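PDB 6VJR: vinylacetyl-CoA Delta-isomerase from Nitrosopumilus maritimus SCM1, which probably dehydrates 4-hydroxybutyryl-CoA to crotonyl-CoA and isomerises vinylacetyl-CoA, using a bound flavin and a [4Fe-4S] cluster. Local coordinates for residues L55-S60 with G64-R69; K156-Q161 with K209-V214. One frame throughout, in Å; residues are numbered along the deposited sequence.

Interaction 1 of 2, residues L55-S60 with G64-R69; sequences LASADS and GLKVNR
Val67 N donates to Ala58 O over 2.8 Å at a nearly straight 171°, and Ala58 N answers to Val67 O at the same length, an antiparallel hydrogen-bonded pair. Flanking it, Ser57 with Asn68 and Asp59 with Lys66 form non-hydrogen-bonded pairs; Ser60 N donates to Leu65 O, and nearer the turn Gly64 N donates to Ser60 O. Arg69 shows how one residue can tie a strand back to a helix: its backbone N binds Ala56 O at 2.9 Å. Its side chain runs out extended, then bends at the third torsion (chi3 -56°), bringing NE to Leu55 O at 2.9 Å, close to the guanidinium plane. NH1 takes Ala54 O, while the methyl of Ala58 packs over one guanidinium face. The guanidinium thus takes two carbonyls at the C-terminal end of helix 53-56, where partial negative charge would probably favour the cation. On the sheet face carrying Asp59, Lys66 leaves its backbone with CG anti to N (chi1 -172°) and then curls, so that CD passes 3.4 Å from Asp59 OD1 and 3.6 Å from Ser57 OG. Its NZ forms a salt bridge with the Glu53 carboxylate, while the backbone carbonyl of Glu53 accepts a hydrogen bond from Ser57 OG. On the face carrying Ala58 and Val67, Val67 CG1 meets Ser60 CB at 3.9 Å. The backbone bonds make a two-stranded antiparallel beta hairpin that starts directly at the end of helix 53-56.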
loop_
_atom_site.group_PDB
_atom_site.type_symbol
_atom_site.label_atom_id
_atom_site.label_comp_id
_atom_site.label_asym_id
_atom_site.label_seq_id
_atom_site.Cartn_x
_atom_site.Cartn_y
_atom_site.Cartn_z
ATOM N N LEU A 55 28.965 23.176 -5.866
ATOM C CA LEU A 55 27.793 22.355 -6.106
ATOM C C LEU A 55 27.283 22.458 -7.548
ATOM O O LEU A 55 26.868 21.445 -8.128
ATOM C CB LEU A 55 26.718 22.799 -5.127
ATOM C CG LEU A 55 25.384 22.054 -5.197
ATOM C CD1 LEU A 55 25.597 20.592 -4.918
ATOM C CD2 LEU A 55 24.413 22.694 -4.208
ATOM N N ALA A 56 27.221 23.692 -8.078
ATOM C CA ALA A 56 26.450 23.981 -9.286
ATOM C C ALA A 56 27.278 24.346 -10.517
ATOM O O ALA A 56 26.724 24.651 -11.569
ATOM C CB ALA A 56 25.413 25.054 -8.978
ATOM N N SER A 57 28.597 24.223 -10.419
ATOM C CA SER A 57 29.446 24.410 -11.573
ATOM C C SER A 57 30.505 23.320 -11.553
ATOM O O SER A 57 30.797 22.743 -10.503
ATOM C CB SER A 57 30.027 25.808 -11.618
ATOM O OG SER A 57 31.052 25.953 -10.659
ATOM N N ALA A 58 31.126 23.088 -12.710
ATOM C CA ALA A 58 32.076 22.011 -12.874
ATOM C C ALA A 58 33.236 22.470 -13.747
ATOM O O ALA A 58 33.064 23.345 -14.577
ATOM C CB ALA A 58 31.397 20.863 -13.545
ATOM N N ASP A 59 34.364 21.771 -13.649
ATOM C CA ASP A 59 35.466 21.997 -14.570
ATOM C C ASP A 59 35.350 21.055 -15.760
ATOM O O ASP A 59 35.475 19.862 -15.633
ATOM C CB ASP A 59 36.798 21.822 -13.860
ATOM C CG ASP A 59 37.021 22.766 -12.684
ATOM O OD1 ASP A 59 36.898 23.997 -12.866
ATOM O OD2 ASP A 59 37.260 22.269 -11.575
ATOM N N SER A 60 35.114 21.607 -16.936
ATOM C CA SER A 60 34.922 20.853 -18.163
ATOM C C SER A 60 36.267 20.514 -18.799
ATOM O O SER A 60 36.986 21.432 -19.179
ATOM C CB SER A 60 34.133 21.703 -19.149
ATOM O OG SER A 60 34.059 21.036 -20.408
ATOM N N GLY A 64 37.903 23.186 -21.040
ATOM C CA GLY A 64 38.863 23.724 -20.090
ATOM C C GLY A 64 38.288 24.900 -19.308
ATOM O O GLY A 64 39.028 25.663 -18.718
ATOM N N LEU A 65 36.958 25.054 -19.331
ATOM C CA LEU A 65 36.272 26.155 -18.664
ATOM C C LEU A 65 35.557 25.642 -17.431
ATOM O O LEU A 65 35.209 24.481 -17.406
ATOM C CB LEU A 65 35.209 26.759 -19.575
ATOM C CG LEU A 65 35.691 27.400 -20.872
ATOM C CD1 LEU A 65 34.486 27.747 -21.757
ATOM C CD2 LEU A 65 36.523 28.634 -20.533
ATOM N N LYS A 66 35.339 26.551 -16.455
ATOM C CA LYS A 66 34.335 26.345 -15.446
ATOM C C LYS A 66 32.966 26.576 -16.091
ATOM O O LYS A 66 32.730 27.659 -16.656
ATOM C CB LYS A 66 34.566 27.304 -14.277
ATOM C CG LYS A 66 33.665 27.017 -13.097
ATOM C CD LYS A 66 34.370 26.089 -12.104
ATOM C CE LYS A 66 35.147 26.813 -11.032
ATOM N NZ LYS A 66 34.469 26.711 -9.729
ATOM N N VAL A 67 32.091 25.560 -16.021
ATOM C CA VAL A 67 30.798 25.613 -16.682
ATOM C C VAL A 67 29.673 25.330 -15.689
ATOM O O VAL A 67 29.857 24.680 -14.678
ATOM C CB VAL A 67 30.688 24.642 -17.879
ATOM C CG1 VAL A 67 31.823 24.876 -18.874
ATOM C CG2 VAL A 67 30.710 23.187 -17.439
ATOM N N ASN A 68 28.488 25.837 -15.996
ATOM C CA ASN A 68 27.315 25.455 -15.232
ATOM C C ASN A 68 27.180 23.928 -15.287
ATOM O O ASN A 68 27.303 23.331 -16.343
ATOM C CB ASN A 68 26.082 26.180 -15.753
ATOM C CG ASN A 68 24.902 26.006 -14.834
ATOM O OD1 ASN A 68 24.294 24.938 -14.797
ATOM N ND2 ASN A 68 24.566 27.049 -14.094
ATOM N N ARG A 69 26.880 23.307 -14.137
ATOM C CA ARG A 69 26.781 21.848 -14.071
ATOM C C ARG A 69 25.697 21.290 -15.000
ATOM O O ARG A 69 25.842 20.185 -15.490
ATOM C CB ARG A 69 26.639 21.331 -12.635
ATOM C CG ARG A 69 26.626 19.814 -12.527
ATOM C CD ARG A 69 26.701 19.392 -11.097
ATOM N NE ARG A 69 27.836 19.892 -10.326
ATOM C CZ ARG A 69 29.093 19.496 -10.422
ATOM N NH1 ARG A 69 29.980 20.008 -9.590
ATOM N NH2 ARG A 69 29.474 18.566 -11.280
HETATM O O HOH W 1 33.224 23.520 -9.248
HETATM O O HOH W 2 38.167 24.811 -15.502
#

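Interaction 2 of 2, residues K156-Q161 with K209-V214; sequences KGPSEQ and KDWAIV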
loop_
_atom_site.group_PDB
_atom_site.type_symbol
_atom_site.label_atom_id
_atom_site.label_comp_id
_atom_site.label_asym_id
_atom_site.label_seq_id
_atom_site.Cartn_x
_atom_site.Cartn_y
_atom_site.Cartn_z
ATOM N N LYS A 156 0.612 2.214 -32.778
ATOM C CA LYS A 156 1.255 2.196 -34.088
ATOM C C LYS A 156 2.540 3.006 -34.035
ATOM O O LYS A 156 2.632 4.006 -33.333
ATOM C CB LYS A 156 0.362 2.717 -35.225
ATOM C CG LYS A 156 -0.923 1.933 -35.392
ATOM C CD LYS A 156 -1.784 2.602 -36.441
ATOM C CE LYS A 156 -3.143 1.965 -36.506
ATOM N NZ LYS A 156 -2.996 0.587 -36.917
ATOM N N GLY A 157 3.532 2.540 -34.787
ATOM C CA GLY A 157 4.792 3.247 -34.906
ATOM C C GLY A 157 4.697 4.393 -35.913
ATOM O O GLY A 157 3.643 4.653 -36.512
ATOM N N PRO A 158 5.805 5.143 -36.108
ATOM C CA PRO A 158 5.776 6.309 -36.978
ATOM C C PRO A 158 5.302 6.044 -38.394
ATOM O O PRO A 158 4.465 6.781 -38.912
ATOM C CB PRO A 158 7.225 6.782 -36.994
ATOM C CG PRO A 158 7.713 6.327 -35.627
ATOM C CD PRO A 158 7.086 4.982 -35.405
ATOM N N SER A 159 5.857 5.016 -39.036
ATOM C CA SER A 159 5.520 4.769 -40.423
ATOM C C SER A 159 4.111 4.203 -40.606
ATOM O O SER A 159 3.668 4.098 -41.757
ATOM C CB SER A 159 6.533 3.881 -41.088
ATOM O OG SER A 159 6.523 2.582 -40.516
ATOM N N GLU A 160 3.418 3.860 -39.505
ATOM C CA GLU A 160 2.071 3.294 -39.553
ATOM C C GLU A 160 0.987 4.325 -39.196
ATOM O O GLU A 160 -0.210 4.050 -39.338
ATOM C CB GLU A 160 1.913 2.106 -38.601
ATOM C CG GLU A 160 2.931 0.980 -38.773
ATOM C CD GLU A 160 3.050 -0.034 -37.628
ATOM O OE1 GLU A 160 3.215 -1.180 -38.068
ATOM O OE2 GLU A 160 3.034 0.215 -36.385
ATOM N N GLN A 161 1.366 5.534 -38.751
ATOM C CA GLN A 161 0.383 6.570 -38.476
ATOM C C GLN A 161 -0.265 7.028 -39.788
ATOM O O GLN A 161 0.365 7.076 -40.868
ATOM C CB GLN A 161 1.023 7.776 -37.787
ATOM C CG GLN A 161 1.699 7.458 -36.459
ATOM C CD GLN A 161 0.712 7.048 -35.390
ATOM O OE1 GLN A 161 -0.420 7.564 -35.334
ATOM N NE2 GLN A 161 1.173 6.167 -34.519
ATOM N N LYS A 209 13.063 5.133 -41.112
ATOM C CA LYS A 209 14.333 5.822 -41.341
ATOM C C LYS A 209 14.169 7.346 -41.365
ATOM O O LYS A 209 15.013 8.062 -40.848
ATOM C CB LYS A 209 14.917 5.277 -42.656
ATOM C CG LYS A 209 16.300 5.703 -42.950
ATOM C CD LYS A 209 16.939 4.911 -44.089
ATOM C CE LYS A 209 16.659 5.531 -45.441
ATOM N NZ LYS A 209 17.185 4.801 -46.602
ATOM N N ASP A 210 13.095 7.859 -41.987
ATOM C CA ASP A 210 12.885 9.299 -42.105
ATOM C C ASP A 210 12.747 9.993 -40.742
ATOM O O ASP A 210 12.916 11.203 -40.636
ATOM C CB ASP A 210 11.683 9.605 -42.975
ATOM C CG ASP A 210 11.855 9.303 -44.449
ATOM O OD1 ASP A 210 12.986 8.920 -44.848
ATOM O OD2 ASP A 210 10.850 9.434 -45.180
ATOM N N TRP A 211 12.392 9.230 -39.704
ATOM C CA TRP A 211 12.186 9.741 -38.365
ATOM C C TRP A 211 13.450 9.627 -37.512
ATOM O O TRP A 211 13.450 10.072 -36.375
ATOM C CB TRP A 211 11.000 9.010 -37.709
ATOM C CG TRP A 211 9.664 9.327 -38.320
ATOM C CD1 TRP A 211 8.790 10.261 -37.876
ATOM C CD2 TRP A 211 9.030 8.704 -39.470
ATOM N NE1 TRP A 211 7.665 10.283 -38.655
ATOM C CE2 TRP A 211 7.766 9.333 -39.624
ATOM C CE3 TRP A 211 9.385 7.687 -40.362
ATOM C CZ2 TRP A 211 6.870 8.977 -40.623
ATOM C CZ3 TRP A 211 8.486 7.318 -41.341
ATOM C CH2 TRP A 211 7.258 7.966 -41.479
ATOM N N ALA A 212 14.552 9.096 -38.068
ATOM C CA ALA A 212 15.804 8.969 -37.347
ATOM C C ALA A 212 16.613 10.262 -37.487
ATOM O O ALA A 212 17.576 10.362 -38.258
ATOM C CB ALA A 212 16.581 7.763 -37.818
ATOM N N ILE A 213 16.148 11.310 -36.798
ATOM C CA ILE A 213 16.747 12.641 -36.869
ATOM C C ILE A 213 16.963 13.161 -35.451
ATOM O O ILE A 213 16.046 13.199 -34.626
ATOM C CB ILE A 213 15.893 13.604 -37.718
ATOM C CG1 ILE A 213 16.477 15.020 -37.771
ATOM C CG2 ILE A 213 14.431 13.613 -37.284
ATOM C CD1 ILE A 213 17.830 15.111 -38.451
ATOM N N VAL A 214 18.209 13.576 -35.195
ATOM C CA VAL A 214 18.558 14.387 -34.047
ATOM C C VAL A 214 19.164 15.678 -34.554
ATOM O O VAL A 214 20.102 15.639 -35.352
ATOM C CB VAL A 214 19.569 13.706 -33.101
ATOM C CG1 VAL A 214 19.983 14.654 -31.960
ATOM C CG2 VAL A 214 18.994 12.391 -32.561
#
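Pro158 stands upright over the indole of Trp211 and points its CB down at the five-membered ring, 3.6 Å from the centroid and 9° off the ring normal, a clear CH-pi contact. Trp211 has CG anti to its carbonyl carbon (chi1 -69°), which swings the indole out from its own backbone to present this face. Further along the same face, the six-membered ring runs beneath Ser159: Trp211 CH2 lies 3.8 Å from Ser159 CA, and CZ3 is 4.0 Å from Ser159 CB. The loop after strand 143-146 therefore rests on a residue just ahead of strand 213-218, linked to it through an inverse gamma turn at Ala212, in what is probably the beta domain of an acyl-CoA dehydrogenase-like fold. Exchanging Trp211 for an alanine would probably leave Pro158 CB without its aromatic surface and Pro164 O without the indole N-H that now binds it. Hydrogen bonds flank this CH-pi contact. Ser159 N bonds to Asp208 OD1, and its hydroxyl pairs with that of Ser207. Within the loop, Gly157 N meets Glu160 OE2 on the anti side of the carboxylate at 2.9 Å, so the Glu160 side chain folds back to the residue that precedes the 3-10 segment.

Both contacts belong to the amino-terminal family region, yet their centres are 36 Å apart and no structural element is shared. Interaction 1 is the more buried, although its turn end and its Asp59 and Lys66 side reach the surface: it pairs neighbouring parts of the chain, separated by three residues, among helices 36-51, 77-94 and 125-139. Interaction 2 is partly buried and joins a loop to the approach of a sheet strand. Chemistry follows place. Main-chain hydrogen bonds and an arginine holding a helix end dominate the first; the second has no hydrogen bond between its segments and depends on an aromatic face. The side chain of Asn68 is about 12 Å from the iron-sulfur cluster, and that of Pro158 about 11 Å from FAD.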